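Local coordinates for metallocarboxypeptidase (Trypanosoma cruzi, PDB 3DWC), which probably releases C-terminal amino acids of many kinds, except proline, from peptides, as an M32-family metallocarboxypeptidase that carries cobalt in this crystal, at residues L24-W28 with N242-R248; S311-F317 with D447-G453; V12-L16 with M53-I57; S345-I349 with L394-T398. One frame throughout, in Å; residues are numbered along the deposited sequence.

Contact 1 of 4, residues L24-W28 with N242-R248; sequences LLADW and NSKEDVR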
loop_
_atom_site.group_PDB
_atom_site.type_symbol
_atom_site.label_atom_id
_atom_site.label_comp_id
_atom_site.label_asym_id
_atom_site.label_seq_id
_atom_site.Cartn_x
_atom_site.Cartn_y
_atom_site.Cartn_z
ATOM N N LEU B 24 -6.966 5.082 -2.763
ATOM C CA LEU B 24 -7.370 4.597 -1.441
ATOM C C LEU B 24 -6.244 3.763 -0.777
ATOM O O LEU B 24 -5.972 3.847 0.430
ATOM C CB LEU B 24 -8.647 3.786 -1.627
ATOM C CG LEU B 24 -9.919 4.581 -1.948
ATOM C CD1 LEU B 24 -11.037 3.699 -2.513
ATOM C CD2 LEU B 24 -10.413 5.285 -0.681
ATOM N N LEU B 25 -5.566 2.964 -1.583
ATOM C CA LEU B 25 -4.421 2.157 -1.101
ATOM C C LEU B 25 -3.340 3.072 -0.683
ATOM O O LEU B 25 -2.799 2.940 0.419
ATOM C CB LEU B 25 -3.875 1.250 -2.194
ATOM C CG LEU B 25 -2.760 0.275 -1.736
ATOM C CD1 LEU B 25 -3.346 -0.720 -0.667
ATOM C CD2 LEU B 25 -2.173 -0.501 -2.953
ATOM N N ALA B 26 -3.013 4.011 -1.566
ATOM C CA ALA B 26 -1.953 5.008 -1.300
ATOM C C ALA B 26 -2.244 5.798 -0.028
ATOM O O ALA B 26 -1.341 6.099 0.738
ATOM C CB ALA B 26 -1.801 5.966 -2.502
ATOM N N ASP B 27 -3.515 6.099 0.215
ATOM C CA ASP B 27 -3.893 6.879 1.406
ATOM C C ASP B 27 -3.786 5.992 2.635
ATOM O O ASP B 27 -3.199 6.376 3.611
ATOM C CB ASP B 27 -5.278 7.487 1.256
ATOM C CG ASP B 27 -5.618 8.429 2.399
ATOM O OD1 ASP B 27 -4.885 9.433 2.590
ATOM O OD2 ASP B 27 -6.539 8.126 3.142
ATOM N N TRP B 28 -4.320 4.775 2.564
ATOM C CA TRP B 28 -4.186 3.830 3.662
ATOM C C TRP B 28 -2.724 3.634 4.080
ATOM O O TRP B 28 -2.373 3.737 5.277
ATOM C CB TRP B 28 -4.897 2.475 3.322
ATOM C CG TRP B 28 -4.624 1.423 4.345
ATOM C CD1 TRP B 28 -5.321 1.198 5.481
ATOM C CD2 TRP B 28 -3.528 0.485 4.344
ATOM N NE1 TRP B 28 -4.722 0.186 6.217
ATOM C CE2 TRP B 28 -3.605 -0.252 5.542
ATOM C CE3 TRP B 28 -2.436 0.274 3.497
ATOM C CZ2 TRP B 28 -2.684 -1.263 5.869
ATOM C CZ3 TRP B 28 -1.490 -0.720 3.842
ATOM C CH2 TRP B 28 -1.626 -1.470 5.024
ATOM N N ASN B 242 -9.229 2.095 2.715
ATOM C CA ASN B 242 -9.031 1.290 1.552
ATOM C C ASN B 242 -10.326 1.037 0.777
ATOM O O ASN B 242 -11.134 1.932 0.675
ATOM C CB ASN B 242 -8.294 0.001 1.895
ATOM C CG ASN B 242 -7.416 -0.453 0.770
ATOM O OD1 ASN B 242 -6.863 0.367 0.048
ATOM N ND2 ASN B 242 -7.285 -1.752 0.606
ATOM N N SER B 243 -10.517 -0.165 0.224
ATOM C CA SER B 243 -11.556 -0.429 -0.747
ATOM C C SER B 243 -12.547 -1.493 -0.257
ATOM O O SER B 243 -12.269 -2.254 0.684
ATOM C CB SER B 243 -10.888 -0.910 -2.034
ATOM O OG SER B 243 -10.167 0.139 -2.664
ATOM N N LYS B 244 -13.713 -1.535 -0.876
ATOM C CA LYS B 244 -14.801 -2.450 -0.440
ATOM C C LYS B 244 -14.455 -3.942 -0.446
ATOM O O LYS B 244 -14.948 -4.733 0.385
ATOM C CB LYS B 244 -16.052 -2.214 -1.281
ATOM C CG LYS B 244 -16.658 -0.833 -1.057
ATOM C CD LYS B 244 -18.071 -0.763 -1.649
ATOM C CE LYS B 244 -18.442 0.639 -2.137
ATOM N NZ LYS B 244 -18.433 1.639 -1.048
ATOM N N GLU B 245 -13.633 -4.334 -1.405
ATOM C CA GLU B 245 -13.100 -5.704 -1.484
ATOM C C GLU B 245 -11.961 -5.988 -0.506
ATOM O O GLU B 245 -11.503 -7.131 -0.397
ATOM C CB GLU B 245 -12.607 -6.007 -2.924
ATOM C CG GLU B 245 -13.602 -5.642 -4.010
ATOM C CD GLU B 245 -13.475 -4.232 -4.537
ATOM O OE1 GLU B 245 -14.118 -3.989 -5.584
ATOM O OE2 GLU B 245 -12.764 -3.369 -3.931
ATOM N N ASP B 246 -11.490 -4.960 0.200
ATOM C CA ASP B 246 -10.266 -5.055 0.944
ATOM C C ASP B 246 -10.315 -3.916 1.940
ATOM O O ASP B 246 -9.653 -2.905 1.764
ATOM C CB ASP B 246 -9.081 -4.957 -0.059
ATOM C CG ASP B 246 -7.725 -5.160 0.596
ATOM O OD1 ASP B 246 -7.644 -5.073 1.860
ATOM O OD2 ASP B 246 -6.722 -5.367 -0.173
ATOM N N VAL B 247 -11.135 -4.079 2.994
ATOM C CA VAL B 247 -11.449 -2.983 3.911
ATOM C C VAL B 247 -10.463 -3.047 5.071
ATOM O O VAL B 247 -10.330 -4.073 5.697
ATOM C CB VAL B 247 -12.902 -3.075 4.454
ATOM C CG1 VAL B 247 -13.165 -1.902 5.551
ATOM C CG2 VAL B 247 -13.852 -3.023 3.344
ATOM N N ARG B 248 -9.758 -1.959 5.313
ATOM C CA ARG B 248 -8.640 -1.913 6.212
ATOM C C ARG B 248 -8.915 -0.816 7.262
ATOM O O ARG B 248 -8.991 0.371 6.933
ATOM C CB ARG B 248 -7.327 -1.622 5.446
ATOM C CG ARG B 248 -7.054 -2.669 4.373
ATOM C CD ARG B 248 -5.658 -2.590 3.808
ATOM N NE ARG B 248 -5.487 -3.585 2.751
ATOM C CZ ARG B 248 -4.360 -3.731 2.078
ATOM N NH1 ARG B 248 -3.337 -2.963 2.358
ATOM N NH2 ARG B 248 -4.285 -4.579 1.068
HETATM O O HOH W 1 -7.978 4.557 2.298
#

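Contact 2 of 4, residues S311-F317 with D447-G453; sequences SGAFMEF and DDCIRKG. With SO4 (sulfate ion), chain R.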
loop_
_atom_site.group_PDB
_atom_site.type_symbol
_atom_site.label_atom_id
_atom_site.label_comp_id
_atom_site.label_asym_id
_atom_site.label_seq_id
_atom_site.Cartn_x
_atom_site.Cartn_y
_atom_site.Cartn_z
ATOM N N SER B 311 -23.970 -1.130 25.577
ATOM C CA SER B 311 -25.170 -1.640 26.257
ATOM C C SER B 311 -24.839 -2.476 27.476
ATOM O O SER B 311 -23.762 -3.082 27.545
ATOM C CB SER B 311 -26.013 -2.465 25.311
ATOM O OG SER B 311 -25.405 -3.704 24.937
ATOM N N GLY B 312 -25.775 -2.518 28.443
ATOM C CA GLY B 312 -25.633 -3.402 29.598
ATOM C C GLY B 312 -25.482 -4.859 29.214
ATOM O O GLY B 312 -24.697 -5.558 29.796
ATOM N N ALA B 313 -26.280 -5.319 28.236
ATOM C CA ALA B 313 -26.211 -6.697 27.717
ATOM C C ALA B 313 -24.826 -7.060 27.234
ATOM O O ALA B 313 -24.337 -8.160 27.481
ATOM C CB ALA B 313 -27.267 -6.911 26.572
ATOM N N PHE B 314 -24.197 -6.159 26.494
ATOM C CA PHE B 314 -22.857 -6.416 25.995
ATOM C C PHE B 314 -21.826 -6.478 27.124
ATOM O O PHE B 314 -20.821 -7.186 27.019
ATOM C CB PHE B 314 -22.527 -5.352 25.002
ATOM C CG PHE B 314 -21.261 -5.566 24.259
ATOM C CD1 PHE B 314 -21.203 -6.435 23.224
ATOM C CD2 PHE B 314 -20.140 -4.831 24.579
ATOM C CE1 PHE B 314 -20.057 -6.580 22.479
ATOM C CE2 PHE B 314 -18.965 -5.002 23.861
ATOM C CZ PHE B 314 -18.951 -5.880 22.793
ATOM N N MET B 315 -22.057 -5.746 28.213
ATOM C CA MET B 315 -21.149 -5.832 29.358
ATOM C C MET B 315 -21.078 -7.244 29.920
ATOM O O MET B 315 -20.057 -7.662 30.475
ATOM C CB MET B 315 -21.557 -4.821 30.452
ATOM C CG MET B 315 -21.441 -3.346 30.020
ATOM S SD MET B 315 -19.846 -2.866 29.286
ATOM C CE MET B 315 -20.192 -2.928 27.547
ATOM N N GLU B 316 -22.202 -7.953 29.828
ATOM C CA GLU B 316 -22.299 -9.314 30.293
ATOM C C GLU B 316 -21.442 -10.260 29.487
ATOM O O GLU B 316 -20.801 -11.159 30.036
ATOM C CB GLU B 316 -23.736 -9.781 30.231
ATOM C CG GLU B 316 -24.644 -8.980 31.096
ATOM C CD GLU B 316 -26.041 -9.595 31.191
ATOM O OE1 GLU B 316 -26.143 -10.855 31.163
ATOM O OE2 GLU B 316 -27.009 -8.798 31.249
ATOM N N PHE B 317 -21.450 -10.056 28.167
ATOM C CA PHE B 317 -20.492 -10.700 27.304
ATOM C C PHE B 317 -19.017 -10.215 27.475
ATOM O O PHE B 317 -18.076 -11.009 27.471
ATOM C CB PHE B 317 -20.918 -10.516 25.857
ATOM C CG PHE B 317 -20.133 -11.370 24.905
ATOM C CD1 PHE B 317 -20.414 -12.727 24.764
ATOM C CD2 PHE B 317 -19.126 -10.810 24.128
ATOM C CE1 PHE B 317 -19.680 -13.529 23.873
ATOM C CE2 PHE B 317 -18.399 -11.601 23.227
ATOM C CZ PHE B 317 -18.686 -12.965 23.109
ATOM N N ASP B 447 -31.487 -8.700 23.185
ATOM C CA ASP B 447 -30.639 -8.774 24.386
ATOM C C ASP B 447 -29.865 -10.094 24.497
ATOM O O ASP B 447 -28.673 -10.092 24.847
ATOM C CB ASP B 447 -31.440 -8.531 25.648
ATOM C CG ASP B 447 -31.870 -7.084 25.806
ATOM O OD1 ASP B 447 -31.303 -6.201 25.116
ATOM O OD2 ASP B 447 -32.787 -6.845 26.628
ATOM N N ASP B 448 -30.508 -11.200 24.145
ATOM C CA ASP B 448 -29.836 -12.494 24.173
ATOM C C ASP B 448 -28.711 -12.570 23.158
ATOM O O ASP B 448 -27.651 -13.087 23.488
ATOM C CB ASP B 448 -30.803 -13.662 23.931
ATOM C CG ASP B 448 -31.661 -13.941 25.100
ATOM O OD1 ASP B 448 -31.419 -13.303 26.137
ATOM O OD2 ASP B 448 -32.590 -14.789 24.979
ATOM N N CYS B 449 -28.943 -12.081 21.930
ATOM C CA CYS B 449 -27.893 -11.985 20.917
ATOM C C CYS B 449 -26.690 -11.188 21.399
ATOM O O CYS B 449 -25.551 -11.610 21.238
ATOM C CB CYS B 449 -28.423 -11.336 19.632
ATOM S SG CYS B 449 -29.720 -12.300 18.759
ATOM N N ILE B 450 -26.945 -10.016 21.966
ATOM C CA ILE B 450 -25.881 -9.168 22.455
ATOM C C ILE B 450 -25.134 -9.822 23.620
ATOM O O ILE B 450 -23.924 -9.970 23.559
ATOM C CB ILE B 450 -26.406 -7.748 22.852
ATOM C CG1 ILE B 450 -26.947 -6.982 21.613
ATOM C CG2 ILE B 450 -25.283 -6.930 23.509
ATOM C CD1 ILE B 450 -27.732 -5.641 21.905
ATOM N N ARG B 451 -25.840 -10.241 24.665
ATOM C CA ARG B 451 -25.165 -10.758 25.848
ATOM C C ARG B 451 -24.394 -12.057 25.606
ATOM O O ARG B 451 -23.425 -12.320 26.304
ATOM C CB ARG B 451 -26.133 -10.853 27.049
ATOM C CG ARG B 451 -27.007 -12.033 27.109
ATOM C CD ARG B 451 -28.117 -11.819 28.185
ATOM N NE ARG B 451 -29.083 -12.892 28.110
ATOM C CZ ARG B 451 -28.848 -14.141 28.515
ATOM N NH1 ARG B 451 -29.807 -15.049 28.392
ATOM N NH2 ARG B 451 -27.677 -14.496 29.068
ATOM N N LYS B 452 -24.810 -12.835 24.608
ATOM C CA LYS B 452 -24.104 -14.028 24.203
ATOM C C LYS B 452 -23.109 -13.799 23.037
ATOM O O LYS B 452 -22.481 -14.750 22.600
ATOM C CB LYS B 452 -25.103 -15.113 23.759
ATOM C CG LYS B 452 -26.063 -15.595 24.839
ATOM C CD LYS B 452 -26.960 -16.703 24.289
ATOM C CE LYS B 452 -28.051 -17.137 25.314
ATOM N NZ LYS B 452 -28.935 -18.204 24.754
ATOM N N GLY B 453 -22.980 -12.578 22.523
ATOM C CA GLY B 453 -22.041 -12.328 21.437
ATOM C C GLY B 453 -22.362 -13.106 20.162
ATOM O O GLY B 453 -21.463 -13.551 19.447
HETATM S S SO4 R . -28.289 -17.912 30.331
HETATM O O1 SO4 R . -28.404 -18.882 31.422
HETATM O O2 SO4 R . -29.029 -18.372 29.150
HETATM O O3 SO4 R . -28.814 -16.637 30.815
HETATM O O4 SO4 R . -26.883 -17.763 29.955
#

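Contact 3 of 4, residues V12-L16 with M53-I57; sequences VFTKL and MHDTI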
loop_
_atom_site.group_PDB
_atom_site.type_symbol
_atom_site.label_atom_id
_atom_site.label_comp_id
_atom_site.label_asym_id
_atom_site.label_seq_id
_atom_site.Cartn_x
_atom_site.Cartn_y
_atom_site.Cartn_z
ATOM N N VAL B 12 -16.827 4.303 -18.204
ATOM C CA VAL B 12 -16.065 5.406 -17.654
ATOM C C VAL B 12 -16.013 5.288 -16.149
ATOM O O VAL B 12 -14.962 5.451 -15.565
ATOM C CB VAL B 12 -16.667 6.762 -18.023
ATOM C CG1 VAL B 12 -15.965 7.889 -17.287
ATOM C CG2 VAL B 12 -16.588 6.971 -19.540
ATOM N N PHE B 13 -17.129 4.946 -15.510
ATOM C CA PHE B 13 -17.151 4.923 -14.042
ATOM C C PHE B 13 -16.365 3.738 -13.441
ATOM O O PHE B 13 -15.805 3.853 -12.363
ATOM C CB PHE B 13 -18.591 5.043 -13.524
ATOM C CG PHE B 13 -19.032 6.459 -13.391
ATOM C CD1 PHE B 13 -19.538 7.149 -14.475
ATOM C CD2 PHE B 13 -18.853 7.143 -12.193
ATOM C CE1 PHE B 13 -19.929 8.473 -14.367
ATOM C CE2 PHE B 13 -19.219 8.482 -12.089
ATOM C CZ PHE B 13 -19.761 9.148 -13.202
ATOM N N THR B 14 -16.310 2.624 -14.164
ATOM C CA THR B 14 -15.444 1.515 -13.830
ATOM C C THR B 14 -13.980 1.937 -13.923
ATOM O O THR B 14 -13.204 1.577 -13.058
ATOM C CB THR B 14 -15.747 0.293 -14.714
ATOM O OG1 THR B 14 -17.089 -0.171 -14.402
ATOM C CG2 THR B 14 -14.716 -0.866 -14.490
ATOM N N LYS B 15 -13.617 2.720 -14.936
ATOM C CA LYS B 15 -12.265 3.266 -15.047
ATOM C C LYS B 15 -11.911 4.066 -13.805
ATOM O O LYS B 15 -10.879 3.804 -13.173
ATOM C CB LYS B 15 -12.153 4.115 -16.321
ATOM C CG LYS B 15 -10.787 4.328 -16.821
ATOM C CD LYS B 15 -10.735 4.550 -18.328
ATOM C CE LYS B 15 -11.632 5.715 -18.779
ATOM N NZ LYS B 15 -11.150 6.419 -20.047
ATOM N N LEU B 16 -12.774 5.019 -13.452
ATOM C CA LEU B 16 -12.604 5.854 -12.254
ATOM C C LEU B 16 -12.480 5.053 -10.965
ATOM O O LEU B 16 -11.641 5.363 -10.130
ATOM C CB LEU B 16 -13.772 6.850 -12.120
ATOM C CG LEU B 16 -13.825 7.986 -13.151
ATOM C CD1 LEU B 16 -15.157 8.743 -13.038
ATOM C CD2 LEU B 16 -12.538 8.970 -13.077
ATOM N N MET B 53 -8.128 11.546 -12.614
ATOM C CA MET B 53 -9.526 11.275 -12.283
ATOM C C MET B 53 -10.368 12.514 -12.532
ATOM O O MET B 53 -11.445 12.425 -13.109
ATOM C CB MET B 53 -9.661 10.827 -10.852
ATOM C CG MET B 53 -8.925 9.556 -10.585
ATOM S SD MET B 53 -9.100 9.001 -8.904
ATOM C CE MET B 53 -10.854 8.622 -8.831
ATOM N N HIS B 54 -9.861 13.680 -12.148
ATOM C CA HIS B 54 -10.568 14.930 -12.393
ATOM C C HIS B 54 -10.800 15.254 -13.880
ATOM O O HIS B 54 -11.910 15.673 -14.252
ATOM C CB HIS B 54 -9.821 16.087 -11.757
ATOM C CG HIS B 54 -10.452 17.417 -12.022
ATOM N ND1 HIS B 54 -11.595 17.837 -11.378
ATOM C CD2 HIS B 54 -10.096 18.421 -12.857
ATOM C CE1 HIS B 54 -11.902 19.056 -11.789
ATOM N NE2 HIS B 54 -11.013 19.428 -12.692
ATOM N N ASP B 55 -9.761 15.100 -14.707
ATOM C CA ASP B 55 -9.856 15.307 -16.148
ATOM C C ASP B 55 -10.795 14.304 -16.813
ATOM O O ASP B 55 -11.509 14.646 -17.746
ATOM C CB ASP B 55 -8.482 15.177 -16.806
ATOM C CG ASP B 55 -7.541 16.291 -16.432
ATOM O OD1 ASP B 55 -7.979 17.297 -15.844
ATOM O OD2 ASP B 55 -6.343 16.156 -16.710
ATOM N N THR B 56 -10.792 13.069 -16.320
ATOM C CA THR B 56 -11.657 12.024 -16.831
ATOM C C THR B 56 -13.137 12.342 -16.605
ATOM O O THR B 56 -13.917 12.305 -17.559
ATOM C CB THR B 56 -11.292 10.669 -16.194
ATOM O OG1 THR B 56 -9.923 10.393 -16.487
ATOM C CG2 THR B 56 -12.148 9.536 -16.754
ATOM N N ILE B 57 -13.516 12.686 -15.370
ATOM C CA ILE B 57 -14.936 12.973 -15.051
ATOM C C ILE B 57 -15.411 14.327 -15.573
ATOM O O ILE B 57 -16.611 14.513 -15.771
ATOM C CB ILE B 57 -15.262 12.851 -13.518
ATOM C CG1 ILE B 57 -16.775 12.519 -13.301
ATOM C CG2 ILE B 57 -14.836 14.094 -12.778
ATOM C CD1 ILE B 57 -17.219 12.311 -11.832
HETATM O O HOH W 2 -9.441 7.960 -18.848
#

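Contact 4 of 4, residues S345-I349 with L394-T398; sequences SPGLI and LGLET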
loop_
_atom_site.group_PDB
_atom_site.type_symbol
_atom_site.label_atom_id
_atom_site.label_comp_id
_atom_site.label_asym_id
_atom_site.label_seq_id
_atom_site.Cartn_x
_atom_site.Cartn_y
_atom_site.Cartn_z
ATOM N N SER B 345 -19.717 12.541 31.966
ATOM C CA SER B 345 -18.835 13.582 32.493
ATOM C C SER B 345 -18.549 14.637 31.433
ATOM O O SER B 345 -17.699 14.445 30.573
ATOM C CB SER B 345 -17.513 12.995 32.967
ATOM O OG SER B 345 -16.899 13.974 33.775
ATOM N N PRO B 346 -19.285 15.751 31.472
ATOM C CA PRO B 346 -19.098 16.774 30.452
ATOM C C PRO B 346 -17.700 17.342 30.460
ATOM O O PRO B 346 -17.093 17.443 31.495
ATOM C CB PRO B 346 -20.096 17.840 30.847
ATOM C CG PRO B 346 -21.100 17.115 31.610
ATOM C CD PRO B 346 -20.350 16.114 32.402
ATOM N N GLY B 347 -17.210 17.682 29.286
ATOM C CA GLY B 347 -15.898 18.258 29.125
ATOM C C GLY B 347 -15.858 19.159 27.895
ATOM O O GLY B 347 -16.860 19.406 27.246
ATOM N N LEU B 348 -14.669 19.628 27.571
ATOM C CA LEU B 348 -14.494 20.661 26.572
ATOM C C LEU B 348 -14.196 20.131 25.204
ATOM O O LEU B 348 -14.414 20.826 24.217
ATOM C CB LEU B 348 -13.319 21.575 26.986
ATOM C CG LEU B 348 -13.569 22.494 28.176
ATOM C CD1 LEU B 348 -12.347 23.442 28.445
ATOM C CD2 LEU B 348 -14.847 23.290 27.961
ATOM N N ILE B 349 -13.663 18.913 25.138
ATOM C CA ILE B 349 -13.188 18.358 23.878
ATOM C C ILE B 349 -14.217 17.344 23.281
ATOM O O ILE B 349 -14.412 16.283 23.806
ATOM C CB ILE B 349 -11.815 17.653 24.055
ATOM C CG1 ILE B 349 -10.763 18.582 24.750
ATOM C CG2 ILE B 349 -11.293 17.154 22.687
ATOM C CD1 ILE B 349 -10.513 19.892 24.063
ATOM N N LEU B 394 -23.517 22.598 27.894
ATOM C CA LEU B 394 -22.681 21.675 28.691
ATOM C C LEU B 394 -22.275 22.207 30.073
ATOM O O LEU B 394 -21.594 21.506 30.822
ATOM C CB LEU B 394 -21.417 21.338 27.906
ATOM C CG LEU B 394 -21.631 20.467 26.667
ATOM C CD1 LEU B 394 -20.586 20.743 25.611
ATOM C CD2 LEU B 394 -21.628 18.984 27.031
ATOM N N GLY B 395 -22.662 23.436 30.406
ATOM C CA GLY B 395 -22.324 24.036 31.699
ATOM C C GLY B 395 -20.847 24.366 31.898
ATOM O O GLY B 395 -20.396 24.515 33.034
ATOM N N LEU B 396 -20.102 24.513 30.806
ATOM C CA LEU B 396 -18.674 24.793 30.889
ATOM C C LEU B 396 -18.276 26.027 30.103
ATOM O O LEU B 396 -18.819 26.281 29.035
ATOM C CB LEU B 396 -17.889 23.599 30.363
ATOM C CG LEU B 396 -18.072 22.287 31.128
ATOM C CD1 LEU B 396 -17.270 21.217 30.424
ATOM C CD2 LEU B 396 -17.647 22.432 32.608
ATOM N N GLU B 397 -17.303 26.768 30.647
ATOM C CA GLU B 397 -16.746 27.981 30.029
ATOM C C GLU B 397 -15.491 27.708 29.216
ATOM O O GLU B 397 -14.652 26.903 29.613
ATOM C CB GLU B 397 -16.334 28.992 31.100
ATOM C CG GLU B 397 -17.471 29.581 31.904
ATOM C CD GLU B 397 -17.042 30.805 32.699
ATOM O OE1 GLU B 397 -17.909 31.360 33.412
ATOM O OE2 GLU B 397 -15.850 31.221 32.597
ATOM N N THR B 398 -15.344 28.462 28.120
ATOM C CA THR B 398 -14.149 28.456 27.277
ATOM C C THR B 398 -13.535 29.844 27.045
ATOM O O THR B 398 -12.503 29.947 26.375
ATOM C CB THR B 398 -14.469 27.868 25.880
ATOM O OG1 THR B 398 -15.418 28.710 25.209
ATOM C CG2 THR B 398 -15.026 26.445 25.993
#

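Contact 1 of 4, residues L24-W28 with N242-R248
Trp-28 turns one face of its indole to the side chain of Arg-248, which crosses it at about a right angle. Arg-248 CD lies 3.7 Å from the centroid of the Trp-28 five-membered ring as a CH-pi contact, and CZ stands over the six-membered ring in a cation-pi contact, 4.5 Å from its centroid. The guanidinium is upended, its plane 89° from that of the indole, so an edge meets the ring with Arg-248 NH1 3.3 Å from Trp-28 CZ3. With CG anti to the backbone N (chi1 172°), Trp-28 carries its indole to the Arg-248 side chain. Leu-25 CD1 covers one guanidinium face, and Asp-246 grips the group side-on in a salt bridge, Arg-248 NE reaching Asp-246 OD1 at 2.8 Å (170°) and NH2 reaching OD2; NH1 pairs with Asp-29 of the second subunit. Asn-242 lies alongside Leu-25, its OD1 3.2 Å from Leu-25 CA, while its ND2 donates to Asp-246 O, which also accepts from Ser-243 N beside the type I turn of 243-246. One water accepts from Asn-242 N and donates to Leu-24 O, 2.8 Å from that oxygen. The contact seats helix 3-32 on the turn leading into strand 246-251, whose Val-247 packs on helix 259-276.

Contact 2 of 4, residues S311-F317 with D447-G453
Phe-317, near the start of helix 312-326, packs on the Schellman motif that ends helix 443-451, where Gly-453 takes a positive phi and its N bonds back to Ile-450 O. Gly-453 CA sits over one face of the Phe-317 ring, offset toward the rim and 3.7 Å from its centroid, a CH-pi contact. Arg-451 O comes to the ring's edge, and Lys-452 O lies 3.3 Å from Phe-317 CE1. The two short helical segments run 37° from parallel with their axes 7.8 Å apart, close enough for backbone to meet backbone: Arg-451 CA makes a CA-H...O contact of 3.2 Å with Ala-313 O. Ile-450 lays its CG2 branch, anti to the backbone N, against Ala-313 CB and the N and CB of Phe-314, the last 3.5 Å away. The same methyl lies beside Ser-311 OG, the N-cap, which accepts from Phe-314 N and is also bonded to Ile-308 O. Ile-308 of helix 294-309 and Ile-458 of helix 456-467 extend the apolar packing round Ile-450. At the rim, Glu-316 OE1 rests on the methylene CD of Arg-451, while the guanidinium turns to Asp-448 in a salt bridge (NE to OD1) and to a sulfate, probably from the crystallisation liquor, whose O3 lies 3.0 Å from Arg-451 NH2 in a weak bond.

Contact 3 of 4, residues V12-L16 with M53-I57
Lys-15 NZ donates to a water at 2.6 Å, and this water reaches over to Thr-56, to whose OG1 it gives a weak, long bond of 3.4 Å. The hydroxyl of Thr-56 is also tied to His-52 O in its own helix, so the water is a further partner of OG1. The bridge spans the two arms of a helical hairpin: helix 3-32 and helix 39-57 follow one another in the chain, and the segments here are antiparallel, 171° between their directions, with axes 10.6 Å apart. At that spacing the gap is filled by side chains. Leu-16 carries most of the packing by splitting its two methyls. CD2 comes in alongside Thr-56, 3.7 Å from CG2, and also touches Met-53 CB and the carbonyl Met-53 O; Leu-16 CD1 meets Ile-57 CG1 at 4.1 Å, the two side chains crossing at about a right angle. Thr-56 has CG2 anti to its N, which sends the methyl inward to Leu-16 and Val-12. Met-53 bends at its last torsion (chi3 66°), bringing CE 3.6 Å from Leu-16 O. Phe-13 CZ touches Ile-57 CD1 more loosely, and both residues pack on Ala-90 of helix 78-95, a third helix beside the pair. The chemistry is thus mainly apolar: the hairpin arms are joined by methyl packing, and the one polar link across, from the ammonium of Lys-15, is water-mediated and weak on the Thr-56 side.

Contact 4 of 4, residues S345-I349 with L394-T398
Leu-348 and Leu-396 provide the first kind of interaction, apolar side chain against apolar side chain. One methyl of Leu-348, CD2, does the touching: it lies 3.9 Å from Leu-396 CB and 3.7 Å from Thr-398 CG2. The side chains of Leu-348 and Thr-398 run past one another head to tail. Thr-398 can present that methyl because its CG2 is anti to the carbonyl carbon, while OG1 lies between N and C (chi1 64°). At the other end Pro-346 CB faces Leu-394 CD2 at 4.3 Å, a looser meeting, with Leu-396 CD1 at a similar distance from the same CB.

The second kind is side chain against backbone. Leu-396 extends CD1 onto the peptide at Gly-347, 3.5 Å from CA, the closest approach between the two segments. Pro-346 CB also rests 4.0 Å from Leu-394 O, and Leu-348 CD2 from Glu-397 O.

Polar bonds of these loops go to other partners: Leu-348 O accepts from Gln-408 NE2, and Thr-398 N donates to Asn-387 OD1 of helix 382-394. The segments run nearly the same way, 25° apart, joining the loop after helix 334-341 to the chain just past the end of helix 382-394, where Gly-395 takes a positive phi. Leu-186 of helix 168-196 packs on both Pro-346 and Leu-394. The contact between the loops is therefore one of van der Waals packing: methyls and a proline ring meet methyls and peptide groups, and the hydrogen bonds of Leu-348 O and Thr-398 N come from residues outside the pair.

How the contacts relate
Contact 1 is the most buried of the four and the one in which a cation meets an aromatic ring; the other three are partly buried. Contacts 3 and 4 rely mainly on apolar packing, while contact 2 is mixed, with much of it side chain or CA against backbone carbonyls. Contacts 1 and 3 share helix 3-32, their nearest atoms about 8 Å apart, and both reach the second subunit, whereas no other chain touches contacts 2 and 4. Along the chain contact 4 is nested within the loop that contact 2 closes, yet their centres are about 31 Å apart. Contacts 3 and 4 lie on opposite sides of the chain's centre: one pairs neighbouring antiparallel helices, the other two irregular loops.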